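Local structure of fatty acid amide hydrolase (Candida albicans, 6KVR) at residues Tyr34-Pro43 / Cys120-Glu128; His169-Val177 / Gln404-Glu413. The protein probably hydrolyses monocarboxylic (fatty) acid amides to the carboxylate and ammonium. One frame throughout, in Å; residues are numbered along the deposited sequence.

Contact 1: Tyr34-Pro43 / Cys120-Glu128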
ATOM      1  N   TYR A  34     -19.139  30.516  15.614  1.00 31.21           N
ATOM      2  CA  TYR A  34     -19.290  29.071  15.441  1.00 30.42           C
ATOM      3  C   TYR A  34     -19.950  28.436  16.660  1.00 29.40           C
ATOM      4  O   TYR A  34     -20.775  27.520  16.527  1.00 29.86           O
ATOM      5  CB  TYR A  34     -17.919  28.437  15.178  1.00 29.88           C
ATOM      6  CG  TYR A  34     -17.906  26.965  14.776  1.00 30.73           C
ATOM      7  CD1 TYR A  34     -17.913  25.955  15.733  1.00 30.66           C
ATOM      8  CD2 TYR A  34     -17.816  26.589  13.445  1.00 31.21           C
ATOM      9  CE1 TYR A  34     -17.859  24.617  15.371  1.00 31.69           C
ATOM     10  CE2 TYR A  34     -17.771  25.251  13.068  1.00 32.41           C
ATOM     11  CZ  TYR A  34     -17.787  24.265  14.032  1.00 34.98           C
ATOM     12  OH  TYR A  34     -17.732  22.932  13.647  1.00 32.58           O
ATOM     13  N   ARG A  35     -19.586  28.898  17.859  1.00 31.43           N
ATOM     14  CA  ARG A  35     -20.203  28.372  19.073  1.00 32.21           C
ATOM     15  C   ARG A  35     -21.670  28.763  19.152  1.00 33.99           C
ATOM     16  O   ARG A  35     -22.526  27.940  19.516  1.00 31.73           O
ATOM     17  CB  ARG A  35     -19.457  28.878  20.304  1.00 30.38           C
ATOM     18  CG  ARG A  35     -18.046  28.375  20.433  1.00 28.98           C
ATOM     19  CD  ARG A  35     -17.366  29.038  21.611  1.00 31.31           C
ATOM     20  NE  ARG A  35     -15.941  28.743  21.687  1.00 28.06           N
ATOM     21  CZ  ARG A  35     -15.047  29.571  22.208  1.00 36.02           C
ATOM     22  NH1 ARG A  35     -15.395  30.767  22.655  1.00 32.74           N
ATOM     23  NH2 ARG A  35     -13.774  29.191  22.279  1.00 31.38           N
ATOM     24  N   GLN A  36     -21.980  30.015  18.802  1.00 32.59           N
ATOM     25  CA  GLN A  36     -23.369  30.464  18.843  1.00 34.07           C
ATOM     26  C   GLN A  36     -24.212  29.712  17.827  1.00 34.25           C
ATOM     27  O   GLN A  36     -25.368  29.371  18.105  1.00 33.15           O
ATOM     28  CB  GLN A  36     -23.444  31.975  18.601  1.00 34.24           C
ATOM     29  CG  GLN A  36     -24.808  32.584  18.892  1.00 33.44           C
ATOM     30  CD  GLN A  36     -25.348  32.177  20.253  1.00 36.98           C
ATOM     31  OE1 GLN A  36     -24.706  32.404  21.279  1.00 38.23           O
ATOM     32  NE2 GLN A  36     -26.525  31.551  20.266  1.00 33.91           N
ATOM     33  N   ASP A  37     -23.637  29.416  16.653  1.00 32.18           N
ATOM     34  CA  ASP A  37     -24.377  28.670  15.643  1.00 29.51           C
ATOM     35  C   ASP A  37     -24.730  27.273  16.138  1.00 31.11           C
ATOM     36  O   ASP A  37     -25.803  26.754  15.816  1.00 30.40           O
ATOM     37  CB  ASP A  37     -23.573  28.592  14.341  1.00 38.17           C
ATOM     38  CG  ASP A  37     -23.596  29.901  13.551  1.00 45.21           C
ATOM     39  OD1 ASP A  37     -24.541  30.710  13.738  1.00 47.53           O
ATOM     40  OD2 ASP A  37     -22.657  30.127  12.748  1.00 41.72           O
ATOM     41  N   LEU A  38     -23.854  26.652  16.933  1.00 34.21           N
ATOM     42  CA  LEU A  38     -24.182  25.337  17.481  1.00 31.64           C
ATOM     43  C   LEU A  38     -25.332  25.433  18.487  1.00 31.22           C
ATOM     44  O   LEU A  38     -26.274  24.625  18.446  1.00 33.64           O
ATOM     45  CB  LEU A  38     -22.942  24.706  18.116  1.00 29.33           C
ATOM     46  CG  LEU A  38     -23.100  23.351  18.822  1.00 30.54           C
ATOM     47  CD1 LEU A  38     -23.612  22.257  17.879  1.00 29.54           C
ATOM     48  CD2 LEU A  38     -21.793  22.932  19.502  1.00 27.28           C
ATOM     49  N   LYS A  39     -25.278  26.419  19.396  1.00 32.63           N
ATOM     50  CA  LYS A  39     -26.382  26.615  20.337  1.00 37.26           C
ATOM     51  C   LYS A  39     -27.692  26.834  19.604  1.00 35.49           C
ATOM     52  O   LYS A  39     -28.714  26.246  19.967  1.00 36.12           O
ATOM     53  CB  LYS A  39     -26.117  27.803  21.263  1.00 41.70           C
ATOM     54  CG  LYS A  39     -25.453  27.443  22.578  1.00 49.86           C
ATOM     55  CD  LYS A  39     -24.797  28.651  23.233  1.00 52.21           C
ATOM     56  CE  LYS A  39     -23.787  28.204  24.292  1.00 53.86           C
ATOM     57  NZ  LYS A  39     -22.381  28.449  23.836  1.00 46.49           N
ATOM     58  N   ASP A  40     -27.681  27.675  18.562  1.00 37.36           N
ATOM     59  CA  ASP A  40     -28.904  27.949  17.816  1.00 34.01           C
ATOM     60  C   ASP A  40     -29.435  26.708  17.119  1.00 36.91           C
ATOM     61  O   ASP A  40     -30.620  26.667  16.770  1.00 34.28           O
ATOM     62  CB  ASP A  40     -28.665  29.051  16.783  1.00 33.83           C
ATOM     63  CG  ASP A  40     -28.272  30.385  17.407  1.00 42.20           C
ATOM     64  OD1 ASP A  40     -28.403  30.558  18.643  1.00 40.54           O
ATOM     65  OD2 ASP A  40     -27.819  31.277  16.644  1.00 41.86           O
ATOM     66  N   ALA A  41     -28.597  25.690  16.912  1.00 35.35           N
ATOM     67  CA  ALA A  41     -29.004  24.505  16.170  1.00 30.70           C
ATOM     68  C   ALA A  41     -29.548  23.387  17.064  1.00 33.26           C
ATOM     69  O   ALA A  41     -29.954  22.341  16.541  1.00 36.02           O
ATOM     70  CB  ALA A  41     -27.830  23.992  15.321  1.00 28.11           C
ATOM     71  N   ILE A  42     -29.572  23.574  18.383  1.00 32.20           N
ATOM     72  CA  ILE A  42     -30.146  22.602  19.314  1.00 33.57           C
ATOM     73  C   ILE A  42     -31.662  22.776  19.359  1.00 38.10           C
ATOM     74  O   ILE A  42     -32.144  23.848  19.743  1.00 40.12           O
ATOM     75  CB  ILE A  42     -29.541  22.768  20.719  1.00 38.88           C
ATOM     76  CG1 ILE A  42     -28.066  22.362  20.734  1.00 33.15           C
ATOM     77  CG2 ILE A  42     -30.337  21.977  21.748  1.00 34.81           C
ATOM     78  CD1 ILE A  42     -27.342  22.773  21.990  1.00 27.03           C
ATOM     79  N   PRO A  43     -32.456  21.775  18.984  1.00 36.46           N
ATOM     80  CA  PRO A  43     -33.921  21.927  19.050  1.00 39.21           C
ATOM     81  C   PRO A  43     -34.414  21.867  20.493  1.00 39.95           C
ATOM     82  O   PRO A  43     -34.179  20.887  21.206  1.00 37.27           O
ATOM     83  CB  PRO A  43     -34.439  20.742  18.224  1.00 39.51           C
ATOM     84  CG  PRO A  43     -33.229  20.182  17.516  1.00 36.26           C
ATOM     85  CD  PRO A  43     -32.075  20.471  18.427  1.00 33.23           C
ATOM     86  N   CYS A 120     -20.755  16.300  22.682  1.00 27.27           N
ATOM     87  CA  CYS A 120     -20.170  15.502  21.618  1.00 25.87           C
ATOM     88  C   CYS A 120     -20.321  16.090  20.210  1.00 27.69           C
ATOM     89  O   CYS A 120     -19.633  15.618  19.298  1.00 31.54           O
ATOM     90  CB  CYS A 120     -20.782  14.097  21.643  1.00 27.19           C
ATOM     91  SG  CYS A 120     -22.571  14.116  21.420  1.00 37.36           S
ATOM     92  N   ALA A 121     -21.171  17.096  19.994  1.00 26.09           N
ATOM     93  CA  ALA A 121     -21.369  17.659  18.659  1.00 28.90           C
ATOM     94  C   ALA A 121     -20.535  18.925  18.446  1.00 31.97           C
ATOM     95  O   ALA A 121     -20.334  19.712  19.378  1.00 29.08           O
ATOM     96  CB  ALA A 121     -22.849  17.973  18.413  1.00 27.91           C
HETATM   97  N   MSE A 122     -20.049  19.117  17.209  1.00 31.02           N
HETATM   98  CA  MSE A 122     -19.472  20.406  16.791  1.00 33.10           C
HETATM   99  C   MSE A 122     -20.411  21.171  15.866  1.00 30.92           C
HETATM  100  O   MSE A 122     -20.333  22.398  15.761  1.00 31.13           O
HETATM  101  CB  MSE A 122     -18.126  20.236  16.065  1.00 33.06           C
HETATM  102  CG  MSE A 122     -17.153  19.294  16.715  1.00 36.58           C
HETATM  103 SE   MSE A 122     -15.256  19.849  16.523  0.45 36.04          SE
HETATM  104  CE  MSE A 122     -15.626  21.685  17.024  1.00 27.79           C
ATOM    105  N   GLU A 123     -21.265  20.425  15.168  1.00 28.33           N
ATOM    106  CA  GLU A 123     -22.227  20.984  14.235  1.00 28.52           C
ATOM    107  C   GLU A 123     -23.480  20.131  14.301  1.00 30.12           C
ATOM    108  O   GLU A 123     -23.405  18.900  14.345  1.00 33.63           O
ATOM    109  CB  GLU A 123     -21.685  21.024  12.795  1.00 29.33           C
ATOM    110  CG  GLU A 123     -20.876  22.281  12.447  1.00 37.24           C
ATOM    111  CD  GLU A 123     -20.754  22.533  10.932  1.00 41.01           C
ATOM    112  OE1 GLU A 123     -20.353  23.658  10.530  1.00 38.24           O
ATOM    113  OE2 GLU A 123     -21.052  21.600  10.147  1.00 32.16           O
ATOM    114  N   LEU A 124     -24.629  20.791  14.328  1.00 31.46           N
ATOM    115  CA  LEU A 124     -25.917  20.119  14.342  1.00 29.30           C
ATOM    116  C   LEU A 124     -26.746  20.676  13.204  1.00 25.19           C
ATOM    117  O   LEU A 124     -26.777  21.890  13.000  1.00 30.07           O
ATOM    118  CB  LEU A 124     -26.634  20.348  15.663  1.00 35.61           C
ATOM    119  CG  LEU A 124     -26.467  19.310  16.759  1.00 36.18           C
ATOM    120  CD1 LEU A 124     -27.169  19.818  18.025  1.00 30.98           C
ATOM    121  CD2 LEU A 124     -27.067  18.015  16.283  1.00 29.58           C
ATOM    122  N   PHE A 125     -27.385  19.798  12.440  1.00 25.59           N
ATOM    123  CA  PHE A 125     -28.250  20.275  11.367  1.00 25.64           C
ATOM    124  C   PHE A 125     -29.433  19.311  11.261  1.00 32.95           C
ATOM    125  O   PHE A 125     -29.615  18.600  10.262  1.00 30.32           O
ATOM    126  CB  PHE A 125     -27.521  20.454  10.029  1.00 30.67           C
ATOM    127  CG  PHE A 125     -26.422  19.456   9.750  1.00 27.61           C
ATOM    128  CD1 PHE A 125     -25.149  19.616  10.294  1.00 32.67           C
ATOM    129  CD2 PHE A 125     -26.640  18.401   8.877  1.00 30.58           C
ATOM    130  CE1 PHE A 125     -24.108  18.704   9.993  1.00 30.27           C
ATOM    131  CE2 PHE A 125     -25.624  17.488   8.567  1.00 28.55           C
ATOM    132  CZ  PHE A 125     -24.354  17.639   9.132  1.00 30.62           C
ATOM    133  N   ILE A 126     -30.263  19.325  12.318  1.00 31.08           N
ATOM    134  CA  ILE A 126     -31.389  18.396  12.413  1.00 29.06           C
ATOM    135  C   ILE A 126     -32.394  18.668  11.303  1.00 29.60           C
ATOM    136  O   ILE A 126     -32.977  17.737  10.734  1.00 28.02           O
ATOM    137  CB  ILE A 126     -32.041  18.494  13.810  1.00 35.65           C
ATOM    138  CG1 ILE A 126     -31.026  18.177  14.914  1.00 38.98           C
ATOM    139  CG2 ILE A 126     -33.247  17.568  13.922  1.00 32.79           C
ATOM    140  CD1 ILE A 126     -30.303  16.862  14.727  1.00 37.20           C
ATOM    141  N   ASP A 127     -32.610  19.949  10.976  1.00 30.44           N
ATOM    142  CA  ASP A 127     -33.563  20.315   9.930  1.00 32.52           C
ATOM    143  C   ASP A 127     -33.151  19.745   8.572  1.00 38.60           C
ATOM    144  O   ASP A 127     -33.978  19.161   7.855  1.00 38.99           O
ATOM    145  CB  ASP A 127     -33.702  21.837   9.869  1.00 36.68           C
ATOM    146  CG  ASP A 127     -32.352  22.544   9.729  1.00 51.83           C
ATOM    147  OD1 ASP A 127     -32.335  23.780   9.479  1.00 59.74           O
ATOM    148  OD2 ASP A 127     -31.307  21.868   9.873  1.00 55.34           O
ATOM    149  N   GLU A 128     -31.871  19.898   8.198  1.00 33.45           N
ATOM    150  CA  GLU A 128     -31.412  19.295   6.952  1.00 31.89           C
ATOM    151  C   GLU A 128     -31.532  17.785   7.008  1.00 31.15           C
ATOM    152  O   GLU A 128     -31.881  17.145   6.012  1.00 32.45           O
ATOM    153  CB  GLU A 128     -29.970  19.690   6.663  1.00 31.21           C
ATOM    154  CG  GLU A 128     -29.723  21.180   6.531  1.00 40.00           C
ATOM    155  CD  GLU A 128     -28.245  21.481   6.376  1.00 42.23           C
ATOM    156  OE1 GLU A 128     -27.556  20.692   5.696  1.00 39.64           O
ATOM    157  OE2 GLU A 128     -27.769  22.486   6.940  1.00 41.84           O
TER
HETATM  158  O   HOH W   1     -21.125  25.105  15.152  1.00 32.17           O
HETATM  159  O   HOH W   2     -30.215  21.303  14.000  1.00 32.23           O

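Contact 2: His169-Val177 / Gln404-Glu413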
ATOM      1  N   HIS A 169     -12.792  22.093   9.503  1.00 22.00           N
ATOM      2  CA  HIS A 169     -11.605  22.676  10.090  1.00 25.12           C
ATOM      3  C   HIS A 169     -10.686  21.668  10.750  1.00 26.13           C
ATOM      4  O   HIS A 169      -9.528  22.008  11.025  1.00 22.84           O
ATOM      5  CB  HIS A 169     -12.003  23.763  11.110  1.00 28.69           C
ATOM      6  CG  HIS A 169     -12.961  23.286  12.154  1.00 26.80           C
ATOM      7  ND1 HIS A 169     -12.633  22.307  13.068  1.00 31.05           N
ATOM      8  CD2 HIS A 169     -14.237  23.649  12.431  1.00 27.38           C
ATOM      9  CE1 HIS A 169     -13.669  22.085  13.862  1.00 28.44           C
ATOM     10  NE2 HIS A 169     -14.650  22.894  13.502  1.00 29.65           N
ATOM     11  N   GLY A 170     -11.152  20.447  11.007  1.00 28.96           N
ATOM     12  CA  GLY A 170     -10.286  19.421  11.576  1.00 27.95           C
ATOM     13  C   GLY A 170      -9.685  19.779  12.920  1.00 32.86           C
ATOM     14  O   GLY A 170      -8.596  19.286  13.256  1.00 27.23           O
ATOM     15  N   GLY A 171     -10.364  20.639  13.696  1.00 26.44           N
ATOM     16  CA  GLY A 171      -9.851  21.118  14.960  1.00 26.12           C
ATOM     17  C   GLY A 171      -8.897  22.301  14.889  1.00 27.33           C
ATOM     18  O   GLY A 171      -8.453  22.776  15.944  1.00 27.73           O
ATOM     19  N   TYR A 172      -8.568  22.796  13.693  1.00 25.72           N
ATOM     20  CA  TYR A 172      -7.636  23.911  13.530  1.00 25.69           C
ATOM     21  C   TYR A 172      -8.434  25.192  13.331  1.00 25.58           C
ATOM     22  O   TYR A 172      -9.255  25.278  12.410  1.00 25.48           O
ATOM     23  CB  TYR A 172      -6.697  23.691  12.343  1.00 25.73           C
ATOM     24  CG  TYR A 172      -5.812  22.464  12.448  1.00 27.69           C
ATOM     25  CD1 TYR A 172      -4.658  22.477  13.227  1.00 24.99           C
ATOM     26  CD2 TYR A 172      -6.128  21.296  11.766  1.00 24.97           C
ATOM     27  CE1 TYR A 172      -3.834  21.360  13.320  1.00 22.64           C
ATOM     28  CE2 TYR A 172      -5.325  20.174  11.862  1.00 28.16           C
ATOM     29  CZ  TYR A 172      -4.181  20.213  12.642  1.00 26.96           C
ATOM     30  OH  TYR A 172      -3.376  19.103  12.727  1.00 26.46           O
ATOM     31  N   VAL A 173      -8.213  26.184  14.197  1.00 24.76           N
ATOM     32  CA  VAL A 173      -8.984  27.420  14.067  1.00 23.92           C
ATOM     33  C   VAL A 173      -8.658  28.104  12.745  1.00 26.30           C
ATOM     34  O   VAL A 173      -9.547  28.648  12.076  1.00 23.13           O
ATOM     35  CB  VAL A 173      -8.743  28.344  15.276  1.00 29.75           C
ATOM     36  CG1 VAL A 173      -9.210  29.772  14.963  1.00 22.03           C
ATOM     37  CG2 VAL A 173      -9.487  27.782  16.491  1.00 27.25           C
ATOM     38  N   SER A 174      -7.385  28.040  12.324  1.00 22.90           N
ATOM     39  CA  SER A 174      -6.997  28.598  11.038  1.00 27.80           C
ATOM     40  C   SER A 174      -7.849  28.077   9.887  1.00 25.93           C
ATOM     41  O   SER A 174      -7.986  28.768   8.876  1.00 28.01           O
ATOM     42  CB  SER A 174      -5.518  28.310  10.772  1.00 25.30           C
ATOM     43  OG  SER A 174      -5.331  26.935  10.474  1.00 30.73           O
ATOM     44  N   LYS A 175      -8.458  26.900  10.023  1.00 25.87           N
ATOM     45  CA  LYS A 175      -9.263  26.316   8.958  1.00 24.79           C
ATOM     46  C   LYS A 175     -10.757  26.578   9.125  1.00 26.16           C
ATOM     47  O   LYS A 175     -11.566  25.998   8.389  1.00 24.40           O
ATOM     48  CB  LYS A 175      -9.008  24.808   8.867  1.00 24.28           C
ATOM     49  CG  LYS A 175      -7.608  24.454   8.418  1.00 24.93           C
ATOM     50  CD  LYS A 175      -7.564  24.506   6.900  1.00 32.53           C
ATOM     51  CE  LYS A 175      -6.181  24.676   6.333  1.00 37.88           C
ATOM     52  NZ  LYS A 175      -6.239  24.290   4.902  1.00 42.57           N
ATOM     53  N   ILE A 176     -11.152  27.439  10.065  1.00 22.88           N
ATOM     54  CA  ILE A 176     -12.573  27.721  10.233  1.00 26.01           C
ATOM     55  C   ILE A 176     -13.165  28.418   9.016  1.00 30.21           C
ATOM     56  O   ILE A 176     -14.393  28.499   8.895  1.00 31.43           O
ATOM     57  CB  ILE A 176     -12.810  28.543  11.521  1.00 31.46           C
ATOM     58  CG1 ILE A 176     -14.292  28.516  11.922  1.00 27.06           C
ATOM     59  CG2 ILE A 176     -12.304  29.966  11.351  1.00 23.78           C
ATOM     60  CD1 ILE A 176     -14.590  29.322  13.174  1.00 34.30           C
ATOM     61  N   VAL A 177     -12.320  28.888   8.095  1.00 29.73           N
ATOM     62  CA  VAL A 177     -12.762  29.503   6.850  1.00 29.82           C
ATOM     63  C   VAL A 177     -12.675  28.536   5.671  1.00 34.48           C
ATOM     64  O   VAL A 177     -12.824  28.950   4.522  1.00 32.37           O
ATOM     65  CB  VAL A 177     -11.955  30.777   6.565  1.00 34.38           C
ATOM     66  CG1 VAL A 177     -12.173  31.803   7.679  1.00 32.80           C
ATOM     67  CG2 VAL A 177     -10.475  30.434   6.444  1.00 31.25           C
ATOM     68  N   GLN A 404       1.874  20.461  11.404  1.00 23.94           N
ATOM     69  CA  GLN A 404       1.126  20.855  12.599  1.00 23.91           C
ATOM     70  C   GLN A 404       1.405  22.316  12.949  1.00 27.09           C
ATOM     71  O   GLN A 404       0.478  23.083  13.251  1.00 24.73           O
ATOM     72  CB  GLN A 404       1.477  19.945  13.781  1.00 22.83           C
ATOM     73  CG  GLN A 404       0.981  18.501  13.671  1.00 23.04           C
ATOM     74  CD  GLN A 404      -0.506  18.333  14.023  1.00 27.14           C
ATOM     75  OE1 GLN A 404      -1.281  19.293  14.009  1.00 24.08           O
ATOM     76  NE2 GLN A 404      -0.903  17.097  14.335  1.00 21.48           N
ATOM     77  N   ARG A 405       2.681  22.723  12.898  1.00 23.80           N
ATOM     78  CA  ARG A 405       3.031  24.110  13.214  1.00 29.95           C
ATOM     79  C   ARG A 405       2.412  25.093  12.214  1.00 26.03           C
ATOM     80  O   ARG A 405       1.917  26.151  12.606  1.00 24.21           O
ATOM     81  CB  ARG A 405       4.553  24.276  13.264  1.00 23.16           C
ATOM     82  CG  ARG A 405       5.025  25.566  13.961  1.00 26.27           C
ATOM     83  CD  ARG A 405       6.492  25.490  14.356  1.00 26.02           C
ATOM     84  NE  ARG A 405       7.297  25.076  13.216  1.00 28.51           N
ATOM     85  CZ  ARG A 405       7.848  23.874  13.087  1.00 30.27           C
ATOM     86  NH1 ARG A 405       7.769  22.970  14.053  1.00 28.04           N
ATOM     87  NH2 ARG A 405       8.477  23.567  11.956  1.00 28.08           N
ATOM     88  N   LYS A 406       2.419  24.756  10.919  1.00 26.43           N
ATOM     89  CA  LYS A 406       1.809  25.647   9.937  1.00 27.69           C
ATOM     90  C   LYS A 406       0.320  25.824  10.195  1.00 27.72           C
ATOM     91  O   LYS A 406      -0.197  26.950  10.152  1.00 26.47           O
ATOM     92  CB  LYS A 406       2.036  25.130   8.523  1.00 26.84           C
ATOM     93  CG  LYS A 406       1.458  26.059   7.474  1.00 28.82           C
ATOM     94  CD  LYS A 406       0.798  25.273   6.351  1.00 40.66           C
ATOM     95  CE  LYS A 406       1.810  24.856   5.302  1.00 44.26           C
ATOM     96  NZ  LYS A 406       2.461  26.040   4.678  1.00 54.35           N
ATOM     97  N   LEU A 407      -0.394  24.727  10.466  1.00 26.74           N
ATOM     98  CA  LEU A 407      -1.837  24.850  10.679  1.00 26.70           C
ATOM     99  C   LEU A 407      -2.160  25.538  12.000  1.00 22.57           C
ATOM    100  O   LEU A 407      -3.152  26.256  12.086  1.00 25.54           O
ATOM    101  CB  LEU A 407      -2.496  23.477  10.607  1.00 26.24           C
ATOM    102  CG  LEU A 407      -2.401  22.815   9.222  1.00 30.37           C
ATOM    103  CD1 LEU A 407      -2.415  21.306   9.360  1.00 25.21           C
ATOM    104  CD2 LEU A 407      -3.536  23.287   8.312  1.00 25.90           C
ATOM    105  N   LEU A 408      -1.332  25.354  13.026  1.00 23.83           N
ATOM    106  CA  LEU A 408      -1.601  25.964  14.325  1.00 23.98           C
ATOM    107  C   LEU A 408      -1.202  27.437  14.356  1.00 28.35           C
ATOM    108  O   LEU A 408      -1.955  28.271  14.871  1.00 27.24           O
ATOM    109  CB  LEU A 408      -0.878  25.194  15.433  1.00 20.95           C
ATOM    110  CG  LEU A 408      -1.475  23.845  15.883  1.00 25.97           C
ATOM    111  CD1 LEU A 408      -0.486  23.046  16.744  1.00 25.14           C
ATOM    112  CD2 LEU A 408      -2.825  23.994  16.596  1.00 21.88           C
ATOM    113  N   SER A 409      -0.030  27.779  13.809  1.00 26.35           N
ATOM    114  CA  SER A 409       0.434  29.167  13.806  1.00 29.62           C
ATOM    115  C   SER A 409      -0.366  30.053  12.851  1.00 33.76           C
ATOM    116  O   SER A 409      -0.347  31.283  13.006  1.00 30.83           O
ATOM    117  CB  SER A 409       1.927  29.232  13.449  1.00 27.70           C
ATOM    118  OG  SER A 409       2.145  28.852  12.090  1.00 24.63           O
ATOM    119  N   GLY A 410      -1.076  29.467  11.878  1.00 32.43           N
ATOM    120  CA  GLY A 410      -1.926  30.269  11.006  1.00 27.53           C
ATOM    121  C   GLY A 410      -3.012  31.037  11.739  1.00 31.07           C
ATOM    122  O   GLY A 410      -3.520  32.038  11.216  1.00 31.33           O
ATOM    123  N   SER A 411      -3.413  30.574  12.925  1.00 28.11           N
ATOM    124  CA  SER A 411      -4.352  31.309  13.752  1.00 28.01           C
ATOM    125  C   SER A 411      -3.752  31.754  15.076  1.00 29.83           C
ATOM    126  O   SER A 411      -4.403  32.511  15.804  1.00 25.90           O
ATOM    127  CB  SER A 411      -5.594  30.456  14.035  1.00 25.72           C
ATOM    128  OG  SER A 411      -5.311  29.538  15.085  1.00 27.30           O
ATOM    129  N   ASN A 412      -2.558  31.268  15.427  1.00 31.42           N
ATOM    130  CA  ASN A 412      -1.921  31.567  16.707  1.00 30.98           C
ATOM    131  C   ASN A 412      -2.783  31.156  17.904  1.00 28.29           C
ATOM    132  O   ASN A 412      -2.629  31.701  18.999  1.00 31.49           O
ATOM    133  CB  ASN A 412      -1.547  33.047  16.774  1.00 30.46           C
ATOM    134  CG  ASN A 412      -0.338  33.357  15.927  1.00 35.10           C
ATOM    135  OD1 ASN A 412      -0.423  34.073  14.931  1.00 42.45           O
ATOM    136  ND2 ASN A 412       0.791  32.775  16.290  1.00 34.21           N
ATOM    137  N   GLU A 413      -3.675  30.179  17.707  1.00 25.16           N
ATOM    138  CA  GLU A 413      -4.566  29.711  18.764  1.00 22.53           C
ATOM    139  C   GLU A 413      -3.768  29.104  19.916  1.00 24.52           C
ATOM    140  O   GLU A 413      -2.684  28.551  19.703  1.00 27.45           O
ATOM    141  CB  GLU A 413      -5.556  28.669  18.219  1.00 28.45           C
ATOM    142  CG  GLU A 413      -4.911  27.399  17.605  1.00 22.51           C
ATOM    143  CD  GLU A 413      -5.934  26.273  17.326  1.00 29.58           C
ATOM    144  OE1 GLU A 413      -6.581  25.781  18.287  1.00 28.69           O
ATOM    145  OE2 GLU A 413      -6.098  25.876  16.141  1.00 25.99           O
TER
HETATM  146  O   HOH W   3      -8.821  23.862  18.665  1.00 29.62           O
HETATM  147  O   HOH W   4      -5.012  27.115  13.919  1.00 20.54           O

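Contact 1: Tyr34-Pro43 / Cys120-Glu128
The carbonyl oxygen of Met122 is met by a water and by two side chains of helix 20-40, the Tyr34 ring and Leu38. The water donates to Met122 O at 2.9 Å and to Tyr34 O at 2.8 Å, joining the helix to the edge strand of the sheet where Met122 and Glu123 form a classic beta bulge opposite Arg200. Met122 here is selenomethionine. Tyr34 holds CG anti to its backbone nitrogen (chi1 -172°), which carries the ring down to the strand: CE1 comes within 3.3 Å of Met122 O, and OH within 3.4 Å of Glu123 CG. The Tyr34 ring and the Glu123 carboxylate have planes only 21° apart, but Glu123 OE2 makes a salt bridge to Arg200 NH1. A flat, polar-tipped tyrosine suits this seam because it can pack on aliphatic carbons while its hydroxyl probably hydrogen-bonds His169.

Leu38 puts both methyl branches over the strand backbone, with CD2 3.5 Å from Ala121 O. Further along, Ala41 is small enough for its CB to sit 3.9 Å from Leu124 CB, Ile42 CG1 touches Leu124 CD1, and the Pro43 ring crosses Ile126 at about a right angle, CG meeting CG1. A second water takes the Ile126 N-H at 2.6 Å and donates to Ala41 O. With no clear direct hydrogen bond across it, the contact rests on apolar packing and on waters that satisfy main-chain polar atoms.

Contact 2: His169-Val177 / Gln404-Glu413
An ST turn just beyond helix 402-409, in which Ser411 OG accepts from Glu413 N, faces a 3-10 turn in the loop between strand 155-158 and helix 185-192. This loop of the amidase fold enters through a type I' turn, His169 to Tyr172, whose two glycines suit the positive phi values. Tyr172 then lies against the helix, about 5 Å by side chain from Leu207, a predicted substrate-binding residue. Its CG stands anti to the carbonyl carbon (chi1 -61°), which brings the ring against the helix, where Leu407 CB sits over one face in a CH-pi contact, 3.8 Å from the centroid. Gln404 OE1 lies at the ring edge, in its plane, and accepts a very short 2.5 Å bond from Tyr172 OH; the amide is turned 53° from the ring, and its NE2 donates to Thr206 O.

A carboxylate suits the buried place of Glu413 because several donors surround it. OE2 takes the Val173 N-H almost straight, at 2.9 Å and 173°, from above the carboxylate plane, while OE1 receives Gln205, Asn215 and a water shared with Gly171 O. Another water accepts from Ser174 N at 3.0 Å and lies 2.7 Å from Ser411 OG. Lys175 lays its aliphatic CE against Leu407 CD2. Compact Ser174 can approach the helix end closely, and its OG donates to Leu407 O at 2.8 Å, in the carbonyl plane on a lone pair.

Both contacts lie about 22 Å from the centre of the chain, yet contact 2 is buried and contact 1 only partly so. Helix 20-40 serves both: it forms one side of contact 1, and its Trp27 and Tyr23 cover Val173, Ser411 and Glu413 of contact 2. Contact 1 joins that helix to the edge of the mixed sheet largely through apolar packing and bridging waters, whereas contact 2 sets loop against helix end with direct side-chain hydrogen bonds and an enclosed carboxylate. The two also meet, although their centres are 21 Å apart: Tyr34 OH and His169 NE2 probably share a hydrogen bond at 3.1 Å, and Met122 packs on the same imidazole.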